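Local coordinates for transcriptional regulator, TetR family (Legionella pneumophila subsp. pneumophila str. Philadelphia 1, PDB 3ON4), which probably binds DNA and regulates transcription as a member of the TetR family, at residues 95-107 against 163-176. Numbering follows the deposited sequence.
Sequences ILTLTYNSENKMC and VEGGLLLARLYGDE
Val163 meets the end of helix 84-98 through CG1, which lies 4.0 Å from CG2 of Ile95. The next residue, Glu164, folds back at chi2 (-64°) and lays its carboxylate beside Cys107 and the selenomethionine at 106: OE1 sits 3.3 Å from Met106 CE, and OE2 is 3.1 Å from Cys107 SG. The contact buries this carboxylate, and Phe131 of helix 121-144 packs on the same side chain. Leu167 points toward segment 95-107, its two methyls splitting the work. Its CD1 touches Ile95 CG2, while CD2 comes 3.3 Å from Thr99 OG1, a hydroxyl already turned back to donate to Ile95 O from above the carbonyl plane. The selenium of Met106 rests against Leu167 CB, and Met106 CE reaches on to Leu168 CD1.

Here helix 149-173 of the all-helical TetR C-terminal domain receives the connection from helix 84-98 to helix 108-115. From helix 11-26, Gln24 hydrogen-bonds to the Met106 backbone and to Leu98 O, and Lys25 forms a salt bridge with Glu103 and takes a hydrogen bond from Arg171 NH2 at its O.

Ala170 CB touches Tyr100 CE2, and Ala170 O lies at the edge of the ring, near its plane. Arg171 and Asn104 exchange bonds: Arg171 NE donates 2.8 Å to Asn104 O, close to the guanidinium plane, with a weak second bond from NH2, and Asn104 ND2 returns a nearly straight one (177°) to Arg171 O, on a lone pair. Met106 CB lies over one guanidinium face. Beyond the helix, Glu176 CG packs 3.6 Å from Tyr100 OH.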
loop_
_atom_site.group_PDB
_atom_site.type_symbol
_atom_site.label_atom_id
_atom_site.label_comp_id
_atom_site.label_asym_id
_atom_site.label_seq_id
_atom_site.Cartn_x
_atom_site.Cartn_y
_atom_site.Cartn_z
ATOM N N ILE A 95 -1.950 -15.646 -2.783
ATOM C CA ILE A 95 -2.204 -14.278 -2.294
ATOM C C ILE A 95 -3.555 -13.791 -2.854
ATOM O O ILE A 95 -4.362 -13.222 -2.125
ATOM C CB ILE A 95 -1.100 -13.301 -2.687
ATOM C CG1 ILE A 95 0.231 -13.668 -1.998
ATOM C CG2 ILE A 95 -1.512 -11.843 -2.329
ATOM C CD1 ILE A 95 0.170 -13.690 -0.450
ATOM N N LEU A 96 -3.816 -14.058 -4.127
ATOM C CA LEU A 96 -5.100 -13.656 -4.734
ATOM C C LEU A 96 -6.288 -14.261 -3.992
ATOM O O LEU A 96 -7.282 -13.583 -3.740
ATOM C CB LEU A 96 -5.153 -14.022 -6.210
ATOM C CG LEU A 96 -4.258 -13.154 -7.095
ATOM C CD1 LEU A 96 -4.190 -13.734 -8.516
ATOM C CD2 LEU A 96 -4.719 -11.704 -7.111
ATOM N N THR A 97 -6.169 -15.532 -3.624
ATOM C CA THR A 97 -7.210 -16.233 -2.869
ATOM C C THR A 97 -7.516 -15.541 -1.535
ATOM O O THR A 97 -8.661 -15.494 -1.115
ATOM C CB THR A 97 -6.781 -17.688 -2.588
ATOM O OG1 THR A 97 -6.702 -18.390 -3.823
ATOM C CG2 THR A 97 -7.775 -18.412 -1.663
ATOM N N LEU A 98 -6.487 -15.018 -0.892
ATOM C CA LEU A 98 -6.628 -14.424 0.431
ATOM C C LEU A 98 -6.999 -12.932 0.360
ATOM O O LEU A 98 -7.366 -12.333 1.384
ATOM C CB LEU A 98 -5.319 -14.586 1.198
ATOM C CG LEU A 98 -4.932 -16.007 1.597
ATOM C CD1 LEU A 98 -3.459 -16.029 2.008
ATOM C CD2 LEU A 98 -5.849 -16.476 2.712
ATOM N N THR A 99 -6.887 -12.330 -0.821
ATOM C CA THR A 99 -7.018 -10.869 -0.942
ATOM C C THR A 99 -8.125 -10.527 -1.941
ATOM O O THR A 99 -9.321 -10.614 -1.619
ATOM C CB THR A 99 -5.652 -10.218 -1.248
ATOM O OG1 THR A 99 -5.144 -10.700 -2.503
ATOM C CG2 THR A 99 -4.626 -10.545 -0.104
ATOM N N TYR A 100 -7.742 -10.168 -3.157
ATOM C CA TYR A 100 -8.671 -9.712 -4.169
ATOM C C TYR A 100 -9.862 -10.641 -4.392
ATOM O O TYR A 100 -10.982 -10.174 -4.564
ATOM C CB TYR A 100 -7.911 -9.503 -5.469
ATOM C CG TYR A 100 -8.716 -8.968 -6.594
ATOM C CD1 TYR A 100 -9.313 -9.827 -7.518
ATOM C CD2 TYR A 100 -8.849 -7.605 -6.781
ATOM C CE1 TYR A 100 -10.046 -9.339 -8.580
ATOM C CE2 TYR A 100 -9.592 -7.095 -7.854
ATOM C CZ TYR A 100 -10.172 -7.974 -8.752
ATOM O OH TYR A 100 -10.908 -7.502 -9.815
ATOM N N ASN A 101 -9.638 -11.948 -4.395
ATOM C CA ASN A 101 -10.725 -12.888 -4.633
ATOM C C ASN A 101 -11.696 -12.993 -3.435
ATOM O O ASN A 101 -12.829 -13.397 -3.602
ATOM C CB ASN A 101 -10.195 -14.283 -4.932
ATOM C CG ASN A 101 -9.393 -14.369 -6.223
ATOM O OD1 ASN A 101 -9.420 -13.460 -7.072
ATOM N ND2 ASN A 101 -8.704 -15.505 -6.397
ATOM N N SER A 102 -11.232 -12.651 -2.239
ATOM C CA SER A 102 -12.051 -12.767 -1.026
ATOM C C SER A 102 -12.647 -11.400 -0.688
ATOM O O SER A 102 -12.053 -10.599 0.043
ATOM C CB SER A 102 -11.212 -13.295 0.139
ATOM O OG SER A 102 -11.987 -13.414 1.325
ATOM N N GLU A 103 -13.800 -11.105 -1.283
ATOM C CA GLU A 103 -14.510 -9.855 -1.027
ATOM C C GLU A 103 -13.629 -8.607 -1.167
ATOM O O GLU A 103 -13.711 -7.687 -0.357
ATOM C CB GLU A 103 -15.198 -9.911 0.348
ATOM C CG GLU A 103 -16.197 -11.090 0.450
ATOM C CD GLU A 103 -16.925 -11.204 1.797
ATOM O OE1 GLU A 103 -16.618 -10.445 2.737
ATOM O OE2 GLU A 103 -17.812 -12.070 1.900
ATOM N N ASN A 104 -12.792 -8.609 -2.200
ATOM C CA ASN A 104 -11.989 -7.450 -2.611
ATOM C C ASN A 104 -11.062 -6.951 -1.496
ATOM O O ASN A 104 -10.796 -5.753 -1.400
ATOM C CB ASN A 104 -12.909 -6.315 -3.061
ATOM C CG ASN A 104 -12.189 -5.265 -3.874
ATOM O OD1 ASN A 104 -11.413 -5.587 -4.785
ATOM N ND2 ASN A 104 -12.438 -4.010 -3.563
ATOM N N LYS A 105 -10.553 -7.885 -0.689
ATOM C CA LYS A 105 -9.636 -7.574 0.384
ATOM C C LYS A 105 -8.239 -7.168 -0.067
ATOM O O LYS A 105 -7.758 -7.569 -1.134
ATOM C CB LYS A 105 -9.518 -8.743 1.355
ATOM C CG LYS A 105 -10.714 -8.883 2.295
ATOM C CD LYS A 105 -10.760 -10.255 2.916
ATOM C CE LYS A 105 -12.119 -10.591 3.493
ATOM N NZ LYS A 105 -12.179 -12.032 3.850
HETATM N N MSE A 106 -7.597 -6.361 0.772
HETATM C CA MSE A 106 -6.181 -6.066 0.618
HETATM C C MSE A 106 -5.384 -7.088 1.425
HETATM O O MSE A 106 -5.909 -7.722 2.353
HETATM C CB MSE A 106 -5.914 -4.642 1.135
HETATM C CG MSE A 106 -4.482 -4.144 1.076
HETATM SE SE MSE A 106 -3.714 -4.242 -0.705
HETATM C CE MSE A 106 -1.904 -3.735 -0.259
ATOM N N CYS A 107 -4.107 -7.225 1.089
ATOM C CA CYS A 107 -3.159 -8.001 1.889
ATOM C C CYS A 107 -3.171 -7.501 3.322
ATOM O O CYS A 107 -3.101 -6.289 3.538
ATOM C CB CYS A 107 -1.747 -7.800 1.330
ATOM S SG CYS A 107 -0.411 -8.617 2.292
ATOM N N VAL A 163 3.386 -7.006 -5.993
ATOM C CA VAL A 163 2.192 -7.663 -5.474
ATOM C C VAL A 163 1.406 -6.680 -4.604
ATOM O O VAL A 163 0.191 -6.519 -4.784
ATOM C CB VAL A 163 2.540 -8.932 -4.669
ATOM C CG1 VAL A 163 1.342 -9.386 -3.784
ATOM C CG2 VAL A 163 3.024 -10.048 -5.599
ATOM N N GLU A 164 2.088 -6.013 -3.673
ATOM C CA GLU A 164 1.418 -5.090 -2.754
ATOM C C GLU A 164 0.796 -3.909 -3.513
ATOM O O GLU A 164 -0.388 -3.579 -3.340
ATOM C CB GLU A 164 2.358 -4.615 -1.648
ATOM C CG GLU A 164 2.819 -5.730 -0.691
ATOM C CD GLU A 164 1.706 -6.355 0.111
ATOM O OE1 GLU A 164 0.690 -5.685 0.358
ATOM O OE2 GLU A 164 1.852 -7.521 0.548
ATOM N N GLY A 165 1.575 -3.279 -4.375
ATOM C CA GLY A 165 1.087 -2.127 -5.126
ATOM C C GLY A 165 -0.012 -2.497 -6.113
ATOM O O GLY A 165 -0.975 -1.740 -6.296
ATOM N N GLY A 166 0.132 -3.647 -6.765
ATOM C CA GLY A 166 -0.883 -4.164 -7.683
ATOM C C GLY A 166 -2.222 -4.431 -7.014
ATOM O O GLY A 166 -3.295 -4.065 -7.547
ATOM N N LEU A 167 -2.162 -5.040 -5.831
ATOM C CA LEU A 167 -3.396 -5.294 -5.051
ATOM C C LEU A 167 -4.018 -3.998 -4.598
ATOM O O LEU A 167 -5.216 -3.831 -4.664
ATOM C CB LEU A 167 -3.122 -6.183 -3.827
ATOM C CG LEU A 167 -2.878 -7.655 -4.061
ATOM C CD1 LEU A 167 -2.432 -8.363 -2.766
ATOM C CD2 LEU A 167 -4.157 -8.304 -4.621
ATOM N N LEU A 168 -3.188 -3.069 -4.147
ATOM C CA LEU A 168 -3.648 -1.775 -3.651
ATOM C C LEU A 168 -4.483 -1.051 -4.705
ATOM O O LEU A 168 -5.578 -0.534 -4.423
ATOM C CB LEU A 168 -2.423 -0.933 -3.289
ATOM C CG LEU A 168 -2.595 0.342 -2.498
ATOM C CD1 LEU A 168 -3.055 0.049 -1.038
ATOM C CD2 LEU A 168 -1.245 1.100 -2.481
ATOM N N LEU A 169 -3.983 -1.037 -5.941
ATOM C CA LEU A 169 -4.645 -0.308 -6.998
ATOM C C LEU A 169 -5.772 -1.122 -7.651
ATOM O O LEU A 169 -6.783 -0.533 -8.044
ATOM C CB LEU A 169 -3.630 0.176 -8.050
ATOM C CG LEU A 169 -2.548 1.076 -7.452
ATOM C CD1 LEU A 169 -1.569 1.514 -8.512
ATOM C CD2 LEU A 169 -3.188 2.281 -6.765
ATOM N N ALA A 170 -5.601 -2.441 -7.802
ATOM C CA ALA A 170 -6.649 -3.262 -8.426
ATOM C C ALA A 170 -7.965 -3.141 -7.691
ATOM O O ALA A 170 -9.018 -3.072 -8.311
ATOM C CB ALA A 170 -6.241 -4.752 -8.533
ATOM N N ARG A 171 -7.909 -3.099 -6.362
ATOM C CA ARG A 171 -9.135 -3.202 -5.583
ATOM C C ARG A 171 -9.915 -1.892 -5.538
ATOM O O ARG A 171 -11.037 -1.874 -5.098
ATOM C CB ARG A 171 -8.855 -3.768 -4.184
ATOM C CG ARG A 171 -8.000 -2.934 -3.321
ATOM C CD ARG A 171 -7.627 -3.726 -2.042
ATOM N NE ARG A 171 -8.743 -3.868 -1.107
ATOM C CZ ARG A 171 -9.112 -2.983 -0.178
ATOM N NH1 ARG A 171 -8.482 -1.813 -0.022
ATOM N NH2 ARG A 171 -10.140 -3.263 0.594
ATOM N N LEU A 172 -9.329 -0.797 -6.002
ATOM C CA LEU A 172 -10.080 0.440 -6.121
ATOM C C LEU A 172 -11.128 0.423 -7.227
ATOM O O LEU A 172 -12.231 0.981 -7.058
ATOM C CB LEU A 172 -9.146 1.600 -6.425
ATOM C CG LEU A 172 -7.938 1.800 -5.520
ATOM C CD1 LEU A 172 -7.325 3.144 -5.871
ATOM C CD2 LEU A 172 -8.304 1.719 -4.043
ATOM N N TYR A 173 -10.754 -0.209 -8.341
ATOM C CA TYR A 173 -11.432 -0.095 -9.629
ATOM C C TYR A 173 -12.082 -1.400 -10.099
ATOM O O TYR A 173 -12.832 -1.403 -11.072
ATOM C CB TYR A 173 -10.384 0.240 -10.705
ATOM C CG TYR A 173 -9.672 1.583 -10.632
ATOM C CD1 TYR A 173 -10.337 2.756 -10.935
ATOM C CD2 TYR A 173 -8.317 1.662 -10.346
ATOM C CE1 TYR A 173 -9.678 3.983 -10.904
ATOM C CE2 TYR A 173 -7.651 2.881 -10.310
ATOM C CZ TYR A 173 -8.337 4.036 -10.597
ATOM O OH TYR A 173 -7.695 5.256 -10.565
ATOM N N GLY A 174 -11.752 -2.515 -9.463
ATOM C CA GLY A 174 -12.019 -3.821 -10.046
ATOM C C GLY A 174 -11.232 -4.011 -11.324
ATOM O O GLY A 174 -11.646 -4.751 -12.230
ATOM N N ASP A 175 -10.089 -3.340 -11.412
ATOM C CA ASP A 175 -9.310 -3.393 -12.615
ATOM C C ASP A 175 -8.301 -4.528 -12.478
ATOM O O ASP A 175 -7.219 -4.349 -11.910
ATOM C CB ASP A 175 -8.630 -2.057 -12.887
ATOM C CG ASP A 175 -7.928 -2.031 -14.228
ATOM O OD1 ASP A 175 -7.865 -3.097 -14.870
ATOM O OD2 ASP A 175 -7.444 -0.952 -14.638
ATOM N N GLU A 176 -8.665 -5.692 -13.008
ATOM C CA GLU A 176 -7.802 -6.868 -12.976
ATOM C C GLU A 176 -6.462 -6.644 -13.666
ATOM O O GLU A 176 -5.525 -7.407 -13.440
ATOM C CB GLU A 176 -8.480 -8.055 -13.675
ATOM C CG GLU A 176 -9.740 -8.544 -13.034
ATOM C CD GLU A 176 -10.465 -9.579 -13.886
ATOM O OE1 GLU A 176 -11.701 -9.466 -14.048
ATOM O OE2 GLU A 176 -9.795 -10.507 -14.392
HETATM O O HOH W 1 -12.547 -4.883 0.756
#